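Local structure of alpha-fucosidase GH29 (Fusarium graminearum, 4PSR) at residues Q172-Y176 with N177-Q181; Q205-F208 with D209-E213; A243-E246 with Q247-L250; F252-Y255 with Y256-G260. The protein hydrolyses alpha-L-fucosides as a family GH29 fucosidase, probably removing alpha-1,6-linked fucose from the core N-acetylglucosamine of glycoproteins. All coordinates share one frame; numbering follows the deposited sequence. Where two conformers were deposited one is given.

Contact 1. Residues Q172-Y176 with N177-Q181; sequences QAYNY and NGFFQ
Y174 and F179 cross at about a right angle. F179 CB sits over the face of the Y174 ring, 4.0 Å from its centroid, in a CH-pi contact, and F179 N lies over the same ring nearer its rim. Beyond that the two rings meet obliquely, Y174 CE2 reaching the edge of the F179 ring 3.7 Å from CD1. With CG anti to the backbone N (chi1 -176°), the Y174 ring is carried forward alongside residues 177-179, and water 1 joins its OH to Q181 OE1. This is the short, wide-turned helix 175-179 that follows barrel strand 165-170 of the TIM barrel, close to the bound fucose: the Y174 side chain is about 6 Å from the sugar, and its ring also meets those of H127 and F227. Y174 O accepts F179 N at 3.1 Å and N177 N at 3.0 Å from opposite faces of its carbonyl plane. N177 and Y176 point the same way, N177 ND2 over one face of the Y176 ring, toward its rim, the planes inclined; ND2 gives a nearly straight bond to A173 O (3.0 Å, 166°) and a second to A243 O, while R200 holds OD1. At the other end of the turn N175 ND2 stands at the edge of the F180 ring, 3.6 Å from CE2, with the amide and ring planes perpendicular and the nitrogen bonded to L194 O.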
loop_
_atom_site.group_PDB
_atom_site.type_symbol
_atom_site.label_atom_id
_atom_site.label_comp_id
_atom_site.label_asym_id
_atom_site.label_seq_id
_atom_site.Cartn_x
_atom_site.Cartn_y
_atom_site.Cartn_z
ATOM N N GLN A 172 15.606 -7.732 1.407
ATOM C CA GLN A 172 16.885 -8.435 1.476
ATOM C C GLN A 172 16.814 -9.932 1.175
ATOM O O GLN A 172 17.851 -10.583 1.098
ATOM C CB GLN A 172 17.632 -8.113 2.779
ATOM C CG GLN A 172 17.301 -8.907 4.027
ATOM C CD GLN A 172 15.979 -8.590 4.703
ATOM O OE1 GLN A 172 15.084 -7.984 4.100
ATOM N NE2 GLN A 172 15.832 -9.006 5.964
ATOM N N ALA A 173 15.620 -10.458 0.929
ATOM C CA ALA A 173 15.495 -11.865 0.508
ATOM C C ALA A 173 15.978 -12.103 -0.903
ATOM O O ALA A 173 16.671 -13.113 -1.165
ATOM C CB ALA A 173 14.076 -12.334 0.643
ATOM N N TYR A 174 15.633 -11.243 -1.859
ATOM C CA TYR A 174 15.988 -11.540 -3.250
ATOM C C TYR A 174 17.491 -11.395 -3.486
ATOM O O TYR A 174 18.063 -11.968 -4.430
ATOM C CB TYR A 174 15.162 -10.683 -4.216
ATOM C CG TYR A 174 15.355 -10.960 -5.680
ATOM C CD1 TYR A 174 15.440 -12.263 -6.172
ATOM C CD2 TYR A 174 15.368 -9.922 -6.592
ATOM C CE1 TYR A 174 15.598 -12.495 -7.512
ATOM C CE2 TYR A 174 15.528 -10.151 -7.951
ATOM C CZ TYR A 174 15.620 -11.444 -8.410
ATOM O OH TYR A 174 15.781 -11.621 -9.777
ATOM N N ASN A 175 18.164 -10.689 -2.575
ATOM C CA ASN A 175 19.613 -10.553 -2.628
ATOM C C ASN A 175 20.366 -11.870 -2.874
ATOM O O ASN A 175 21.328 -11.876 -3.653
ATOM C CB ASN A 175 20.105 -9.894 -1.319
ATOM C CG ASN A 175 21.601 -9.886 -1.197
ATOM O OD1 ASN A 175 22.169 -10.732 -0.495
ATOM N ND2 ASN A 175 22.264 -8.972 -1.897
ATOM N N TYR A 176 19.936 -12.935 -2.215
ATOM C CA TYR A 176 20.595 -14.232 -2.336
ATOM C C TYR A 176 19.734 -15.249 -3.044
ATOM O O TYR A 176 20.070 -16.451 -3.026
ATOM C CB TYR A 176 21.039 -14.756 -0.971
ATOM C CG TYR A 176 19.969 -15.050 0.067
ATOM C CD1 TYR A 176 19.490 -14.040 0.921
ATOM C CD2 TYR A 176 19.496 -16.361 0.275
ATOM C CE1 TYR A 176 18.575 -14.319 1.892
ATOM C CE2 TYR A 176 18.542 -16.636 1.251
ATOM C CZ TYR A 176 18.112 -15.616 2.074
ATOM O OH TYR A 176 17.197 -15.870 3.073
ATOM N N ASN A 177 18.630 -14.797 -3.645
ATOM C CA ASN A 177 17.709 -15.665 -4.392
ATOM C C ASN A 177 17.674 -15.308 -5.867
ATOM O O ASN A 177 16.732 -15.664 -6.556
ATOM C CB ASN A 177 16.295 -15.660 -3.778
ATOM C CG ASN A 177 16.176 -16.582 -2.603
ATOM O OD1 ASN A 177 16.135 -17.813 -2.781
ATOM N ND2 ASN A 177 16.098 -16.042 -1.408
ATOM N N GLY A 178 18.696 -14.620 -6.362
ATOM C CA GLY A 178 18.867 -14.403 -7.780
ATOM C C GLY A 178 19.211 -12.997 -8.212
ATOM O O GLY A 178 19.704 -12.814 -9.312
ATOM N N PHE A 179 18.988 -11.991 -7.372
ATOM C CA PHE A 179 19.241 -10.617 -7.821
ATOM C C PHE A 179 20.607 -10.446 -8.460
ATOM O O PHE A 179 20.732 -9.828 -9.510
ATOM C CB PHE A 179 19.119 -9.663 -6.630
ATOM C CG PHE A 179 19.179 -8.186 -6.987
ATOM C CD1 PHE A 179 18.132 -7.562 -7.640
ATOM C CD2 PHE A 179 20.271 -7.424 -6.606
ATOM C CE1 PHE A 179 18.162 -6.200 -7.928
ATOM C CE2 PHE A 179 20.301 -6.059 -6.885
ATOM C CZ PHE A 179 19.255 -5.465 -7.546
ATOM N N PHE A 180 21.629 -10.982 -7.796
ATOM C CA PHE A 180 23.000 -10.834 -8.270
ATOM C C PHE A 180 23.476 -12.079 -9.058
ATOM O O PHE A 180 24.654 -12.383 -9.095
ATOM C CB PHE A 180 23.928 -10.568 -7.087
ATOM C CG PHE A 180 23.929 -9.129 -6.592
ATOM C CD1 PHE A 180 24.218 -8.090 -7.455
ATOM C CD2 PHE A 180 23.725 -8.845 -5.229
ATOM C CE1 PHE A 180 24.282 -6.763 -7.004
ATOM C CE2 PHE A 180 23.810 -7.494 -4.779
ATOM C CZ PHE A 180 24.087 -6.490 -5.653
ATOM N N GLN A 181 22.560 -12.757 -9.733
ATOM C CA GLN A 181 22.925 -14.013 -10.427
ATOM C C GLN A 181 24.024 -13.833 -11.477
ATOM O O GLN A 181 24.753 -14.793 -11.762
ATOM C CB GLN A 181 21.681 -14.640 -11.081
ATOM C CG GLN A 181 21.103 -13.886 -12.243
ATOM C CD GLN A 181 19.833 -14.521 -12.722
ATOM O OE1 GLN A 181 18.739 -14.053 -12.454
ATOM N NE2 GLN A 181 19.976 -15.619 -13.465
HETATM O O HOH W 1 16.889 -14.004 -10.334
HETATM O O HOH W 2 21.444 -13.443 -5.887
#

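Contact 2. Residues Q205-F208 with D209-E213; sequences QLWF and DKHRE
D209 OD1 is gripped from both faces of its carboxylate: Q205 NE2 donates from one side at 3.0 Å, and R212 NH1, in the conformer modelled here, from the other in a 2.7 Å salt bridge. Both donors stand well above the carboxylate plane, and together they would fix the rotation of the group, less surely on the arginine side, since R212 has a second conformer. Q205 gets there by a bend at chi2 (71°) that turns its amide forward along the helix, to D209 one turn on. R212 in this conformer is bent too, at chi3, which brings its guanidinium up to the rim of the F208 ring. F208 CE2 lies over the centre of the guanidinium face, 3.2 Å from NE, while the two planes are inclined at 62° and not stacked flat. On another side of the same helix the H211 imidazole turns its edge to the face of W207 in a T-shaped pair, centroids 4.6 Å apart and planes at 87°. The extended K210 chain runs over L206, CE 3.7 Å from L206 CG, before its NZ reaches a salt bridge with E125. All this rides on helix 200-218, one of the outer helices of the TIM barrel. W207 and H211 face inward to strand 222-225, where H211 NE2 has a weak bond to N225, and F208 and R212 pack against K248, E251 and Y255 of the neighbouring helix 246-263.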
loop_
_atom_site.group_PDB
_atom_site.type_symbol
_atom_site.label_atom_id
_atom_site.label_comp_id
_atom_site.label_asym_id
_atom_site.label_seq_id
_atom_site.Cartn_x
_atom_site.Cartn_y
_atom_site.Cartn_z
ATOM N N GLN A 205 20.183 -17.079 7.871
ATOM C CA GLN A 205 20.450 -16.504 9.168
ATOM C C GLN A 205 20.648 -14.985 9.079
ATOM O O GLN A 205 20.149 -14.257 9.957
ATOM C CB GLN A 205 21.689 -17.177 9.812
ATOM C CG GLN A 205 22.027 -16.641 11.190
ATOM C CD GLN A 205 21.005 -17.076 12.233
ATOM O OE1 GLN A 205 20.773 -18.274 12.414
ATOM N NE2 GLN A 205 20.399 -16.126 12.931
ATOM N N LEU A 206 21.371 -14.528 8.071
ATOM C CA LEU A 206 21.634 -13.112 7.857
ATOM C C LEU A 206 20.336 -12.370 7.556
ATOM O O LEU A 206 20.175 -11.207 7.991
ATOM C CB LEU A 206 22.678 -12.926 6.748
ATOM C CG LEU A 206 23.081 -11.489 6.436
ATOM C CD1 LEU A 206 23.745 -10.832 7.648
ATOM C CD2 LEU A 206 24.030 -11.443 5.247
ATOM N N TRP A 207 19.388 -12.999 6.867
ATOM C CA TRP A 207 18.097 -12.345 6.590
ATOM C C TRP A 207 17.425 -11.958 7.894
ATOM O O TRP A 207 16.949 -10.824 8.074
ATOM C CB TRP A 207 17.203 -13.288 5.775
ATOM C CG TRP A 207 15.827 -12.727 5.489
ATOM C CD1 TRP A 207 15.450 -11.978 4.410
ATOM C CD2 TRP A 207 14.661 -12.896 6.299
ATOM N NE1 TRP A 207 14.107 -11.646 4.520
ATOM C CE2 TRP A 207 13.603 -12.177 5.671
ATOM C CE3 TRP A 207 14.407 -13.558 7.503
ATOM C CZ2 TRP A 207 12.304 -12.153 6.195
ATOM C CZ3 TRP A 207 13.126 -13.518 8.030
ATOM C CH2 TRP A 207 12.083 -12.810 7.372
ATOM N N PHE A 208 17.389 -12.910 8.822
ATOM C CA PHE A 208 16.838 -12.690 10.145
ATOM C C PHE A 208 17.665 -11.696 10.965
ATOM O O PHE A 208 17.108 -10.759 11.564
ATOM C CB PHE A 208 16.701 -14.001 10.938
ATOM C CG PHE A 208 16.362 -13.782 12.377
ATOM C CD1 PHE A 208 15.049 -13.634 12.778
ATOM C CD2 PHE A 208 17.348 -13.681 13.335
ATOM C CE1 PHE A 208 14.728 -13.395 14.111
ATOM C CE2 PHE A 208 17.023 -13.444 14.651
ATOM C CZ PHE A 208 15.705 -13.302 15.034
ATOM N N ASP A 209 18.985 -11.867 10.961
ATOM C CA ASP A 209 19.848 -11.018 11.787
ATOM C C ASP A 209 19.743 -9.551 11.344
ATOM O O ASP A 209 19.792 -8.638 12.166
ATOM C CB ASP A 209 21.307 -11.461 11.722
ATOM C CG ASP A 209 21.568 -12.773 12.455
ATOM O OD1 ASP A 209 20.730 -13.189 13.266
ATOM O OD2 ASP A 209 22.651 -13.345 12.227
ATOM N N LYS A 210 19.617 -9.311 10.038
ATOM C CA LYS A 210 19.429 -7.955 9.526
ATOM C C LYS A 210 18.127 -7.348 10.064
ATOM O O LYS A 210 18.097 -6.197 10.564
ATOM C CB LYS A 210 19.448 -7.952 8.000
ATOM C CG LYS A 210 20.833 -8.052 7.395
ATOM C CD LYS A 210 20.766 -8.343 5.895
ATOM C CE LYS A 210 22.117 -8.184 5.221
ATOM N NZ LYS A 210 21.952 -8.342 3.750
ATOM N N HIS A 211 17.018 -8.082 9.941
ATOM C CA HIS A 211 15.758 -7.615 10.513
ATOM C C HIS A 211 15.855 -7.326 12.007
ATOM O O HIS A 211 15.411 -6.281 12.470
ATOM C CB HIS A 211 14.656 -8.657 10.360
ATOM C CG HIS A 211 13.853 -8.574 9.109
ATOM N ND1 HIS A 211 13.392 -7.376 8.604
ATOM C CD2 HIS A 211 13.359 -9.546 8.306
ATOM C CE1 HIS A 211 12.638 -7.618 7.547
ATOM N NE2 HIS A 211 12.599 -8.928 7.344
ATOM N N ARG A 212 16.422 -8.260 12.756
ATOM C CA ARG A 212 16.517 -8.143 14.206
ATOM C C ARG A 212 17.312 -6.904 14.629
ATOM O O ARG A 212 16.897 -6.146 15.513
ATOM C CB ARG A 212 17.157 -9.406 14.791
ATOM C CG ARG A 212 17.605 -9.242 16.238
ATOM C CD ARG A 212 17.845 -10.566 16.938
ATOM N NE ARG A 212 18.880 -11.324 16.256
ATOM C CZ ARG A 212 19.408 -12.456 16.700
ATOM N NH1 ARG A 212 20.343 -13.060 15.984
ATOM N NH2 ARG A 212 18.997 -12.987 17.842
ATOM N N GLU A 213 18.456 -6.710 13.992
ATOM C CA GLU A 213 19.360 -5.606 14.320
ATOM C C GLU A 213 18.673 -4.292 13.963
ATOM O O GLU A 213 18.653 -3.337 14.754
ATOM C CB GLU A 213 20.670 -5.751 13.558
ATOM C CG GLU A 213 21.766 -4.760 13.959
ATOM C CD GLU A 213 22.989 -4.985 13.117
ATOM O OE1 GLU A 213 22.865 -4.800 11.885
ATOM O OE2 GLU A 213 24.041 -5.468 13.630
#

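Contact 3. Residues A243-E246 with Q247-L250; sequences AVDE and QKRL. With MAN (alpha-D-mannopyranose), chain D.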
loop_
_atom_site.group_PDB
_atom_site.type_symbol
_atom_site.label_atom_id
_atom_site.label_comp_id
_atom_site.label_asym_id
_atom_site.label_seq_id
_atom_site.Cartn_x
_atom_site.Cartn_y
_atom_site.Cartn_z
ATOM N N ALA A 243 12.956 -18.107 -1.959
ATOM C CA ALA A 243 12.416 -18.199 -0.626
ATOM C C ALA A 243 13.455 -17.970 0.449
ATOM O O ALA A 243 14.656 -18.112 0.205
ATOM C CB ALA A 243 11.773 -19.616 -0.410
ATOM N N VAL A 244 12.947 -17.676 1.636
ATOM C CA VAL A 244 13.693 -17.648 2.894
ATOM C C VAL A 244 13.295 -18.878 3.709
ATOM O O VAL A 244 12.141 -19.283 3.736
ATOM C CB VAL A 244 13.397 -16.339 3.713
ATOM C CG1 VAL A 244 14.066 -16.382 5.084
ATOM C CG2 VAL A 244 13.815 -15.103 2.929
ATOM N N ASP A 245 14.267 -19.492 4.359
ATOM C CA ASP A 245 13.958 -20.603 5.235
ATOM C C ASP A 245 12.744 -20.329 6.150
ATOM O O ASP A 245 12.647 -19.276 6.814
ATOM C CB ASP A 245 15.188 -20.923 6.070
ATOM C CG ASP A 245 14.946 -22.057 7.010
ATOM O OD1 ASP A 245 14.897 -23.202 6.513
ATOM O OD2 ASP A 245 14.768 -21.784 8.212
ATOM N N GLU A 246 11.813 -21.272 6.223
ATOM C CA GLU A 246 10.590 -21.104 6.960
ATOM C C GLU A 246 10.800 -20.804 8.436
ATOM O O GLU A 246 10.121 -19.951 9.000
ATOM C CB GLU A 246 9.690 -22.349 6.806
ATOM C CG GLU A 246 8.332 -22.200 7.452
ATOM C CD GLU A 246 7.578 -23.502 7.609
ATOM O OE1 GLU A 246 6.348 -23.462 7.482
ATOM O OE2 GLU A 246 8.208 -24.543 7.889
ATOM N N GLN A 247 11.753 -21.502 9.050
ATOM C CA GLN A 247 12.072 -21.310 10.452
ATOM C C GLN A 247 12.491 -19.856 10.712
ATOM O O GLN A 247 12.090 -19.242 11.699
ATOM C CB GLN A 247 13.181 -22.283 10.886
ATOM C CG GLN A 247 13.588 -22.157 12.326
ATOM C CD GLN A 247 14.379 -23.357 12.848
ATOM O OE1 GLN A 247 14.830 -24.214 12.084
ATOM N NE2 GLN A 247 14.549 -23.417 14.161
ATOM N N LYS A 248 13.298 -19.317 9.807
ATOM C CA LYS A 248 13.800 -17.949 9.945
ATOM C C LYS A 248 12.671 -16.924 9.768
ATOM O O LYS A 248 12.615 -15.903 10.483
ATOM C CB LYS A 248 14.974 -17.689 9.013
ATOM C CG LYS A 248 16.258 -18.487 9.417
ATOM C CD LYS A 248 16.765 -18.019 10.731
ATOM C CE LYS A 248 17.934 -18.809 11.233
ATOM N NZ LYS A 248 17.477 -19.858 12.145
ATOM N N ARG A 249 11.756 -17.184 8.842
ATOM C CA ARG A 249 10.560 -16.336 8.730
ATOM C C ARG A 249 9.751 -16.313 10.002
ATOM O O ARG A 249 9.360 -15.257 10.484
ATOM C CB ARG A 249 9.718 -16.801 7.548
ATOM C CG ARG A 249 10.299 -16.425 6.220
ATOM C CD ARG A 249 9.444 -16.904 5.084
ATOM N NE ARG A 249 9.702 -18.280 4.653
ATOM C CZ ARG A 249 8.770 -19.206 4.452
ATOM N NH1 ARG A 249 7.505 -19.028 4.769
ATOM N NH2 ARG A 249 9.140 -20.385 3.963
ATOM N N LEU A 250 9.535 -17.482 10.590
ATOM C CA LEU A 250 8.768 -17.591 11.809
ATOM C C LEU A 250 9.492 -16.937 12.988
ATOM O O LEU A 250 8.848 -16.341 13.854
ATOM C CB LEU A 250 8.466 -19.064 12.132
ATOM C CG LEU A 250 7.388 -19.669 11.245
ATOM C CD1 LEU A 250 7.366 -21.181 11.447
ATOM C CD2 LEU A 250 6.043 -19.069 11.618
HETATM C C1 MAN D . 10.129 -26.044 4.797
HETATM C C2 MAN D . 10.802 -26.670 6.023
HETATM C C3 MAN D . 10.111 -28.007 6.343
HETATM C C4 MAN D . 8.585 -27.790 6.526
HETATM C C5 MAN D . 8.012 -27.130 5.242
HETATM C C6 MAN D . 6.534 -26.734 5.329
HETATM O O2 MAN D . 10.609 -25.830 7.145
HETATM O O3 MAN D . 10.689 -28.634 7.468
HETATM O O4 MAN D . 7.940 -29.033 6.754
HETATM O O5 MAN D . 8.751 -25.897 4.959
HETATM O O6 MAN D . 6.175 -26.039 4.112
HETATM O O HOH W 3 12.716 -24.259 7.900
HETATM O O HOH W 4 16.623 -21.987 10.531
HETATM O O HOH W 5 14.592 -24.972 9.634
#
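This is the capped N-terminus of helix 246-263, one of the outer helices of the TIM barrel, and it lies beside a mannose of a glycan. D245 is the N-cap: its OD2 accepts K248 N at 3.3 Å, from the anti side and somewhat out of the carboxylate plane. A chi1 of 180° swings the D245 carboxylate over the first turn, OD2 also coming close to Q247 CB. Water 3 carries the cap outward, donating to D245 OD1, accepting from Q247 N and hydrogen-bonding to mannose O2. Water 4 donates to D245 OD2 and accepts from K248 NZ, whose stronger partner is E251. A second grip comes from R249. Its chain, bent at chi3, brings NE (2.8 Å) and NH2 (3.2 Å) side-on to the single carbonyl oxygen V244 O, which lies in the guanidinium plane; NH2 approaches almost straight down the C=O direction, while NE stands above the carbonyl plane. R249 thereby fastens the loop ahead of the helix to its first turn, and its NH1 holds G277 O. The V244 and R249 side chains run antiparallel alongside one another, with V244 CG1 3.9 Å from R249 CG. One face of the guanidinium is covered by E246 CA, 3.4 Å from NH2. The E246 chain itself stretches away from the helix, OE1 bonded to W11 NE1, and its OE2 accepts a hydrogen bond from mannose O2 at 2.8 Å.

Contact 4. Residues F252-Y255 with Y256-G260; sequences FLAY and YFNRG
Y255 and R259 meet through a shared partner, D216, which takes a hydrogen bond with Y255 OH and a salt bridge from R259 NE, while E262 binds R259 NH1. Directly between the two, R259 NH2 comes to Y255 OH at 2.8 Å, but this bond is bent (127°) and weak. The bend of the arginine at chi2 brings its chain alongside the tyrosine ring, CG 3.8 Å from Y255 CE2, and the guanidinium up to the hydroxyl with its plane 74° from that of the ring. Behind them runs the regular backbone bonding of an alpha helix, as in Y256 N to F252 O at 2.9 Å. Helix 246-263 is one of the helices around the strand barrel of the TIM fold, lying in the connection between strands 222-225 and 268-272; F252 touches both strands, Y256 the first, L253 and F257 the second. F252 and Y256 lie alongside and point the same way, their planes only 20° apart but slid so far that the rings barely overlap; F252 CZ is 4.1 Å from Y256 CD2. The Y256 hydroxyl ends at P220 O. L253 and F257 run side by side in the same manner, L253 CD2 3.8 Å from F257 CZ. The carbonyl L253 O sits over the face of the F257 ring, toward its rim and 3.1 Å from CG, while the ring stacks with H17, a ligand of the sodium ion.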
loop_
_atom_site.group_PDB
_atom_site.type_symbol
_atom_site.label_atom_id
_atom_site.label_comp_id
_atom_site.label_asym_id
_atom_site.label_seq_id
_atom_site.Cartn_x
_atom_site.Cartn_y
_atom_site.Cartn_z
ATOM N N PHE A 252 11.551 -14.360 12.754
ATOM C CA PHE A 252 11.323 -12.925 12.541
ATOM C C PHE A 252 9.957 -12.470 13.066
ATOM O O PHE A 252 9.869 -11.479 13.829
ATOM C CB PHE A 252 11.432 -12.539 11.063
ATOM C CG PHE A 252 10.851 -11.180 10.790
ATOM C CD1 PHE A 252 11.476 -10.019 11.250
ATOM C CD2 PHE A 252 9.629 -11.062 10.137
ATOM C CE1 PHE A 252 10.900 -8.763 11.036
ATOM C CE2 PHE A 252 9.047 -9.816 9.912
ATOM C CZ PHE A 252 9.679 -8.669 10.366
ATOM N N LEU A 253 8.881 -13.163 12.671
ATOM C CA LEU A 253 7.541 -12.775 13.080
ATOM C C LEU A 253 7.425 -12.776 14.605
ATOM O O LEU A 253 6.932 -11.816 15.211
ATOM C CB LEU A 253 6.497 -13.708 12.420
ATOM C CG LEU A 253 6.393 -13.605 10.902
ATOM C CD1 LEU A 253 5.517 -14.723 10.334
ATOM C CD2 LEU A 253 5.822 -12.223 10.498
ATOM N N ALA A 254 7.853 -13.870 15.235
ATOM C CA ALA A 254 7.780 -13.926 16.695
ATOM C C ALA A 254 8.623 -12.834 17.371
ATOM O O ALA A 254 8.167 -12.193 18.316
ATOM C CB ALA A 254 8.177 -15.321 17.223
ATOM N N TYR A 255 9.838 -12.604 16.856
ATOM C CA TYR A 255 10.709 -11.590 17.448
ATOM C C TYR A 255 10.108 -10.191 17.371
ATOM O O TYR A 255 10.021 -9.481 18.367
ATOM C CB TYR A 255 12.090 -11.627 16.816
ATOM C CG TYR A 255 13.139 -10.835 17.552
ATOM C CD1 TYR A 255 13.978 -11.449 18.468
ATOM C CD2 TYR A 255 13.309 -9.475 17.333
ATOM C CE1 TYR A 255 14.949 -10.748 19.142
ATOM C CE2 TYR A 255 14.294 -8.763 17.994
ATOM C CZ TYR A 255 15.108 -9.422 18.909
ATOM O OH TYR A 255 16.101 -8.743 19.588
ATOM N N TYR A 256 9.633 -9.828 16.186
ATOM C CA TYR A 256 9.050 -8.515 15.992
ATOM C C TYR A 256 7.757 -8.355 16.792
ATOM O O TYR A 256 7.565 -7.323 17.451
ATOM C CB TYR A 256 8.802 -8.295 14.507
ATOM C CG TYR A 256 8.318 -6.892 14.141
ATOM C CD1 TYR A 256 8.789 -5.756 14.805
ATOM C CD2 TYR A 256 7.410 -6.696 13.101
ATOM C CE1 TYR A 256 8.389 -4.470 14.422
ATOM C CE2 TYR A 256 6.997 -5.418 12.725
ATOM C CZ TYR A 256 7.490 -4.319 13.389
ATOM O OH TYR A 256 7.064 -3.063 12.980
ATOM N N PHE A 257 6.862 -9.348 16.755
ATOM C CA PHE A 257 5.602 -9.230 17.478
ATOM C C PHE A 257 5.845 -9.201 18.999
ATOM O O PHE A 257 5.159 -8.490 19.735
ATOM C CB PHE A 257 4.629 -10.361 17.084
ATOM C CG PHE A 257 4.231 -10.364 15.633
ATOM C CD1 PHE A 257 4.397 -9.246 14.823
ATOM C CD2 PHE A 257 3.667 -11.502 15.074
ATOM C CE1 PHE A 257 4.021 -9.287 13.491
ATOM C CE2 PHE A 257 3.313 -11.555 13.732
ATOM C CZ PHE A 257 3.455 -10.429 12.944
ATOM N N ASN A 258 6.863 -9.915 19.475
ATOM C CA ASN A 258 7.222 -9.828 20.896
ATOM C C ASN A 258 7.800 -8.463 21.257
ATOM O O ASN A 258 7.492 -7.919 22.310
ATOM C CB ASN A 258 8.211 -10.926 21.287
ATOM C CG ASN A 258 7.545 -12.269 21.447
ATOM O OD1 ASN A 258 6.379 -12.343 21.831
ATOM N ND2 ASN A 258 8.283 -13.339 21.177
ATOM N N ARG A 259 8.647 -7.915 20.395
ATOM C CA ARG A 259 9.180 -6.586 20.664
ATOM C C ARG A 259 8.052 -5.560 20.693
ATOM O O ARG A 259 8.062 -4.660 21.518
ATOM C CB ARG A 259 10.240 -6.182 19.643
ATOM C CG ARG A 259 11.570 -6.903 19.784
ATOM C CD ARG A 259 12.147 -6.795 21.173
ATOM N NE ARG A 259 13.592 -7.020 21.167
ATOM C CZ ARG A 259 14.305 -7.399 22.224
ATOM N NH1 ARG A 259 13.718 -7.605 23.399
ATOM N NH2 ARG A 259 15.617 -7.575 22.101
ATOM N N GLY A 260 7.059 -5.685 19.806
ATOM C CA GLY A 260 5.940 -4.760 19.816
ATOM C C GLY A 260 5.249 -4.734 21.159
ATOM O O GLY A 260 4.925 -3.667 21.691
#

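Overall arrangement
Contacts 1 to 4 follow one another along the chain within the TIM-barrel domain. Contact 1 forms the turn after strand 165-170, contact 2 lies on helix 200-218 before strand 222-225, and contacts 3 and 4 occupy the start and middle of helix 246-263, their centres 14 Å apart. Contact 2 touches the other three: Q172 NE2 reaches W207 O, W207 CE3 packs on V244 CG1, and H211 stacks on F252. Contact 1 also meets contact 3 through N177 and A243, but stays about 7 Å from contact 4 at the nearest atoms. The two neighbouring helices are thus joined to each other and to a turn near the bound fucose.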